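Local coordinates for nucleoside-diphosphate sugar epimerase (SulA family) (Corynebacterium glutamicum, PDB 3OH8), which probably catalyses the NAD(P)-dependent epimerisation of nucleoside-diphosphate sugars, using a Rossmann-type domain, at residues T248-S253 against A300-G305; L267-E272 against S359-A364. All blocks are in the same frame, centred on the assembly; numbering follows the deposited sequence.

Overall arrangement
Both interactions belong to the Rossmann-type domain of the epimerase/dehydratase family, with centres about 10 Å apart. Along the chain the segments alternate: 248-253, 267-272, 300-305, then 359-364. Interaction 1 pairs two neighbouring parallel strands, 248-254 and 298-308, inside the large mixed sheet. On the other side of strand 298-308 runs strand 360-364, which interaction 2 joins to the turn after strand 265-267. Probable hydrogen bonds from I362 N to F301 O and from R303 N to I362 O link the two contacts, and P361 packs on the R303 guanidinium. The paired strands thus connect the nucleotide-binding-type sheet with that turn and with helix 418-422, which falls in the DUF1731 family region.

Interaction 1: residues T248-S253 against A300-G305; sequences TMISAS and AFIRTG
I250 and I302 meet on one face of the mixed sheet of a Rossmann-type domain, where strand 248-254 runs parallel to strand 298-308; the N-to-C directions of the two segments differ by 28°. The isoleucines cross obliquely, and CG2 of I250 lies 3.7 Å from CG1 of I302. Chi1 of I250 (-53°) sets CG1 beside the backbone N and leaves CG2 anti to it, so that the methyl leans forward along the strand to I302, while the other branch bends back and brings CD1 to 4.1 Å from CB of A300. Beta-branched residues suit such extended backbone, and the single methyl of A300 fits beside the longer branch. Y349 of helix 342-354 covers I250 and I302 on this face.

The other face is more polar. S253 CB rests 4.1 Å from F301 CB, and S253 OG passes 3.9 Å from R303 CG. A short serine fits beside CG of R303, from which the chain runs on extended to NE. Both polar ends turn to one carboxylate: S253 OG hydrogen-bonds E286 OE2, which R303 NE also meets in a salt bridge. The guanidinium makes a further hydrogen bond with Y258 OH and a cation-pi contact with F257, so several groups limit its rotation.

Between the strands, backbone bonds set the parallel register. A300 N donates to M249 O at 3.1 Å, and S251 N returns to A300 O at 2.9 Å. I302 N then reaches S251 O at 3.0 Å, so that both the N-H and the carbonyl of S251 are bonded to strand 298-308. The last bond is turned differently from the others: S253 N approaches I302 O at 2.9 Å from above the carbonyl plane, 55° out of it.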
loop_
_atom_site.group_PDB
_atom_site.type_symbol
_atom_site.label_atom_id
_atom_site.label_comp_id
_atom_site.label_asym_id
_atom_site.label_seq_id
_atom_site.Cartn_x
_atom_site.Cartn_y
_atom_site.Cartn_z
ATOM N N THR A 248 13.069 -14.398 -11.670
ATOM C CA THR A 248 12.950 -14.082 -10.254
ATOM C C THR A 248 11.655 -14.583 -9.638
ATOM O O THR A 248 10.595 -14.432 -10.233
ATOM C CB THR A 248 13.026 -12.551 -10.065
ATOM O OG1 THR A 248 14.250 -12.068 -10.634
ATOM C CG2 THR A 248 12.975 -12.187 -8.595
HETATM N N MSE A 249 11.750 -15.162 -8.438
HETATM C CA MSE A 249 10.569 -15.523 -7.664
HETATM C C MSE A 249 10.628 -14.833 -6.309
HETATM O O MSE A 249 11.522 -15.108 -5.491
HETATM C CB MSE A 249 10.440 -17.052 -7.493
HETATM C CG MSE A 249 9.148 -17.506 -6.798
HETATM SE SE MSE A 249 8.920 -19.301 -6.661
HETATM C CE MSE A 249 7.307 -19.371 -5.910
ATOM N N ILE A 250 9.701 -13.902 -6.087
ATOM C CA ILE A 250 9.544 -13.271 -4.781
ATOM C C ILE A 250 8.378 -13.939 -4.066
ATOM O O ILE A 250 7.226 -13.792 -4.478
ATOM C CB ILE A 250 9.239 -11.758 -4.910
ATOM C CG1 ILE A 250 10.292 -11.074 -5.789
ATOM C CG2 ILE A 250 9.196 -11.103 -3.528
ATOM C CD1 ILE A 250 11.735 -11.382 -5.363
ATOM N N SER A 251 8.667 -14.672 -2.997
ATOM C CA SER A 251 7.657 -15.523 -2.381
ATOM C C SER A 251 7.292 -15.041 -0.973
ATOM O O SER A 251 8.174 -14.773 -0.160
ATOM C CB SER A 251 8.171 -16.975 -2.321
ATOM O OG SER A 251 7.118 -17.854 -1.984
ATOM N N ALA A 252 6.003 -14.932 -0.683
ATOM C CA ALA A 252 5.574 -14.519 0.649
ATOM C C ALA A 252 6.052 -15.526 1.697
ATOM O O ALA A 252 6.109 -16.725 1.437
ATOM C CB ALA A 252 4.061 -14.395 0.705
ATOM N N SER A 253 6.409 -15.036 2.878
ATOM C CA SER A 253 6.669 -15.926 4.006
ATOM C C SER A 253 6.182 -15.205 5.250
ATOM O O SER A 253 5.303 -14.350 5.149
ATOM C CB SER A 253 8.149 -16.301 4.105
ATOM O OG SER A 253 8.342 -17.275 5.121
ATOM N N ALA A 300 13.657 -14.722 -3.238
ATOM C CA ALA A 300 13.633 -14.123 -1.901
ATOM C C ALA A 300 12.353 -14.508 -1.171
ATOM O O ALA A 300 11.316 -14.747 -1.794
ATOM C CB ALA A 300 13.756 -12.616 -1.974
ATOM N N PHE A 301 12.446 -14.565 0.156
ATOM C CA PHE A 301 11.323 -14.891 1.024
ATOM C C PHE A 301 11.030 -13.659 1.839
ATOM O O PHE A 301 11.887 -13.179 2.584
ATOM C CB PHE A 301 11.685 -16.040 1.974
ATOM C CG PHE A 301 12.386 -17.173 1.302
ATOM C CD1 PHE A 301 11.718 -17.961 0.383
ATOM C CD2 PHE A 301 13.709 -17.456 1.592
ATOM C CE1 PHE A 301 12.357 -19.007 -0.242
ATOM C CE2 PHE A 301 14.358 -18.504 0.964
ATOM C CZ PHE A 301 13.676 -19.276 0.042
ATOM N N ILE A 302 9.827 -13.129 1.686
ATOM C CA ILE A 302 9.447 -11.914 2.401
ATOM C C ILE A 302 8.778 -12.338 3.706
ATOM O O ILE A 302 7.575 -12.578 3.748
ATOM C CB ILE A 302 8.502 -11.045 1.546
ATOM C CG1 ILE A 302 9.135 -10.774 0.176
ATOM C CG2 ILE A 302 8.176 -9.729 2.245
ATOM C CD1 ILE A 302 10.579 -10.256 0.244
ATOM N N ARG A 303 9.583 -12.474 4.760
ATOM C CA ARG A 303 9.062 -12.856 6.060
ATOM C C ARG A 303 8.358 -11.653 6.673
ATOM O O ARG A 303 8.985 -10.800 7.290
ATOM C CB ARG A 303 10.194 -13.368 6.967
ATOM C CG ARG A 303 10.928 -14.570 6.371
ATOM C CD ARG A 303 12.018 -15.132 7.312
ATOM N NE ARG A 303 12.640 -16.320 6.731
ATOM C CZ ARG A 303 13.831 -16.796 7.083
ATOM N NH1 ARG A 303 14.558 -16.189 8.021
ATOM N NH2 ARG A 303 14.296 -17.877 6.482
ATOM N N THR A 304 7.045 -11.595 6.488
ATOM C CA THR A 304 6.263 -10.435 6.882
ATOM C C THR A 304 5.828 -10.454 8.342
ATOM O O THR A 304 5.455 -11.501 8.888
ATOM C CB THR A 304 4.985 -10.341 6.047
ATOM O OG1 THR A 304 5.312 -10.536 4.666
ATOM C CG2 THR A 304 4.349 -8.971 6.239
ATOM N N GLY A 305 5.864 -9.281 8.958
ATOM C CA GLY A 305 5.264 -9.081 10.264
ATOM C C GLY A 305 3.777 -8.897 10.062
ATOM O O GLY A 305 3.249 -9.241 9.009
#

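Interaction 2: residues L267-E272 against S359-A364; sequences LTEESE and SGPINA
E269 OE2 is gripped from two directions: N363 N donates to it at 2.7 Å, and a water donates to it at 2.6 Å. The same water gives its other hydrogen to N363 O, 3.1 Å away, and so closes a small circuit between the carboxylate and both backbone polar groups of N363. The bond from N363 N uses the anti lone pair of OE2. A bend at chi2 (85°) folds the glutamate over strand 360-364, laying its carboxylate against the side-chain amide of N363, the two planes 25° apart. CG passes 3.3 Å from P361 O, and the apolar contact is E269 CB against CG of the P361 ring, 4.1 Å away. Glutamate suits the place because it combines a flexible apolar stem with two acceptors.

The residue is presented by a type I turn from T268 to S271. S271 N closes the turn on T268 O at 2.8 Å, and S271 OG accepts T268 N at 2.8 Å in an almost straight bond; a serine at the end of the turn can reach back this way with its short hydroxyl.

The second carboxylate oxygen, OE1, accepts a hydrogen bond from A419 N in helix 418-422. With backbone N-H groups and a water donating to its two oxygens, the carboxylate is probably stabilised as the anion, and it ties turn, sheet strand and helix together.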
loop_
_atom_site.group_PDB
_atom_site.type_symbol
_atom_site.label_atom_id
_atom_site.label_comp_id
_atom_site.label_asym_id
_atom_site.label_seq_id
_atom_site.Cartn_x
_atom_site.Cartn_y
_atom_site.Cartn_z
ATOM N N LEU A 267 15.431 -11.053 16.488
ATOM C CA LEU A 267 15.411 -11.973 15.352
ATOM C C LEU A 267 15.857 -11.302 14.053
ATOM O O LEU A 267 15.266 -10.317 13.604
ATOM C CB LEU A 267 14.013 -12.585 15.187
ATOM C CG LEU A 267 13.502 -13.288 16.452
ATOM C CD1 LEU A 267 11.985 -13.491 16.394
ATOM C CD2 LEU A 267 14.239 -14.621 16.655
ATOM N N THR A 268 16.898 -11.866 13.456
ATOM C CA THR A 268 17.487 -11.359 12.225
ATOM C C THR A 268 17.402 -12.463 11.183
ATOM O O THR A 268 17.117 -13.603 11.516
ATOM C CB THR A 268 18.972 -11.005 12.462
ATOM O OG1 THR A 268 19.052 -9.805 13.246
ATOM C CG2 THR A 268 19.703 -10.793 11.161
ATOM N N GLU A 269 17.669 -12.146 9.922
ATOM C CA GLU A 269 17.655 -13.188 8.905
ATOM C C GLU A 269 18.735 -14.239 9.179
ATOM O O GLU A 269 18.778 -15.283 8.524
ATOM C CB GLU A 269 17.794 -12.585 7.506
ATOM C CG GLU A 269 16.623 -11.643 7.111
ATOM C CD GLU A 269 16.797 -10.206 7.600
ATOM O OE1 GLU A 269 17.792 -9.914 8.299
ATOM O OE2 GLU A 269 15.939 -9.356 7.277
ATOM N N GLU A 270 19.596 -13.960 10.154
ATOM C CA GLU A 270 20.630 -14.906 10.577
ATOM C C GLU A 270 20.119 -15.867 11.639
ATOM O O GLU A 270 20.724 -16.912 11.877
ATOM C CB GLU A 270 21.827 -14.170 11.185
ATOM C CG GLU A 270 22.417 -13.101 10.324
ATOM C CD GLU A 270 23.416 -13.649 9.351
ATOM O OE1 GLU A 270 24.607 -13.287 9.471
ATOM O OE2 GLU A 270 23.011 -14.442 8.471
ATOM N N SER A 271 19.030 -15.499 12.305
ATOM C CA SER A 271 18.520 -16.312 13.400
ATOM C C SER A 271 17.954 -17.635 12.898
ATOM O O SER A 271 17.387 -17.708 11.801
ATOM C CB SER A 271 17.445 -15.551 14.162
ATOM O OG SER A 271 17.926 -14.282 14.553
ATOM N N GLU A 272 18.102 -18.681 13.709
ATOM C CA GLU A 272 17.565 -19.993 13.360
ATOM C C GLU A 272 16.054 -19.992 13.316
ATOM O O GLU A 272 15.404 -19.182 13.968
ATOM C CB GLU A 272 17.962 -21.038 14.401
ATOM C CG GLU A 272 19.418 -21.316 14.526
ATOM C CD GLU A 272 19.660 -22.403 15.564
ATOM O OE1 GLU A 272 18.779 -23.283 15.733
ATOM O OE2 GLU A 272 20.715 -22.371 16.203
ATOM N N SER A 359 17.936 -11.124 -2.152
ATOM C CA SER A 359 17.718 -12.553 -2.308
ATOM C C SER A 359 17.813 -13.248 -0.960
ATOM O O SER A 359 18.381 -12.696 -0.008
ATOM C CB SER A 359 18.708 -13.161 -3.312
ATOM O OG SER A 359 19.967 -13.383 -2.724
ATOM N N GLY A 360 17.244 -14.450 -0.873
ATOM C CA GLY A 360 17.178 -15.158 0.401
ATOM C C GLY A 360 16.082 -14.576 1.277
ATOM O O GLY A 360 15.204 -13.852 0.784
ATOM N N PRO A 361 16.116 -14.884 2.579
ATOM C CA PRO A 361 15.101 -14.370 3.506
ATOM C C PRO A 361 15.231 -12.860 3.749
ATOM O O PRO A 361 16.339 -12.359 3.898
ATOM C CB PRO A 361 15.400 -15.124 4.805
ATOM C CG PRO A 361 16.882 -15.444 4.719
ATOM C CD PRO A 361 17.116 -15.737 3.253
ATOM N N ILE A 362 14.106 -12.148 3.765
ATOM C CA ILE A 362 14.100 -10.739 4.123
ATOM C C ILE A 362 13.055 -10.519 5.213
ATOM O O ILE A 362 11.894 -10.858 5.019
ATOM C CB ILE A 362 13.711 -9.879 2.920
ATOM C CG1 ILE A 362 14.691 -10.100 1.759
ATOM C CG2 ILE A 362 13.671 -8.432 3.320
ATOM C CD1 ILE A 362 16.124 -9.613 2.054
ATOM N N ASN A 363 13.456 -10.000 6.374
ATOM C CA ASN A 363 12.469 -9.650 7.392
ATOM C C ASN A 363 11.747 -8.373 6.962
ATOM O O ASN A 363 12.341 -7.291 6.958
ATOM C CB ASN A 363 13.116 -9.446 8.768
ATOM C CG ASN A 363 13.567 -10.757 9.419
ATOM O OD1 ASN A 363 14.310 -10.749 10.409
ATOM N ND2 ASN A 363 13.112 -11.876 8.886
ATOM N N ALA A 364 10.480 -8.490 6.578
ATOM C CA ALA A 364 9.716 -7.298 6.205
ATOM C C ALA A 364 8.946 -6.835 7.423
ATOM O O ALA A 364 7.780 -7.174 7.600
ATOM C CB ALA A 364 8.777 -7.587 5.048
HETATM O O HOH W 1 15.335 -6.981 6.450
#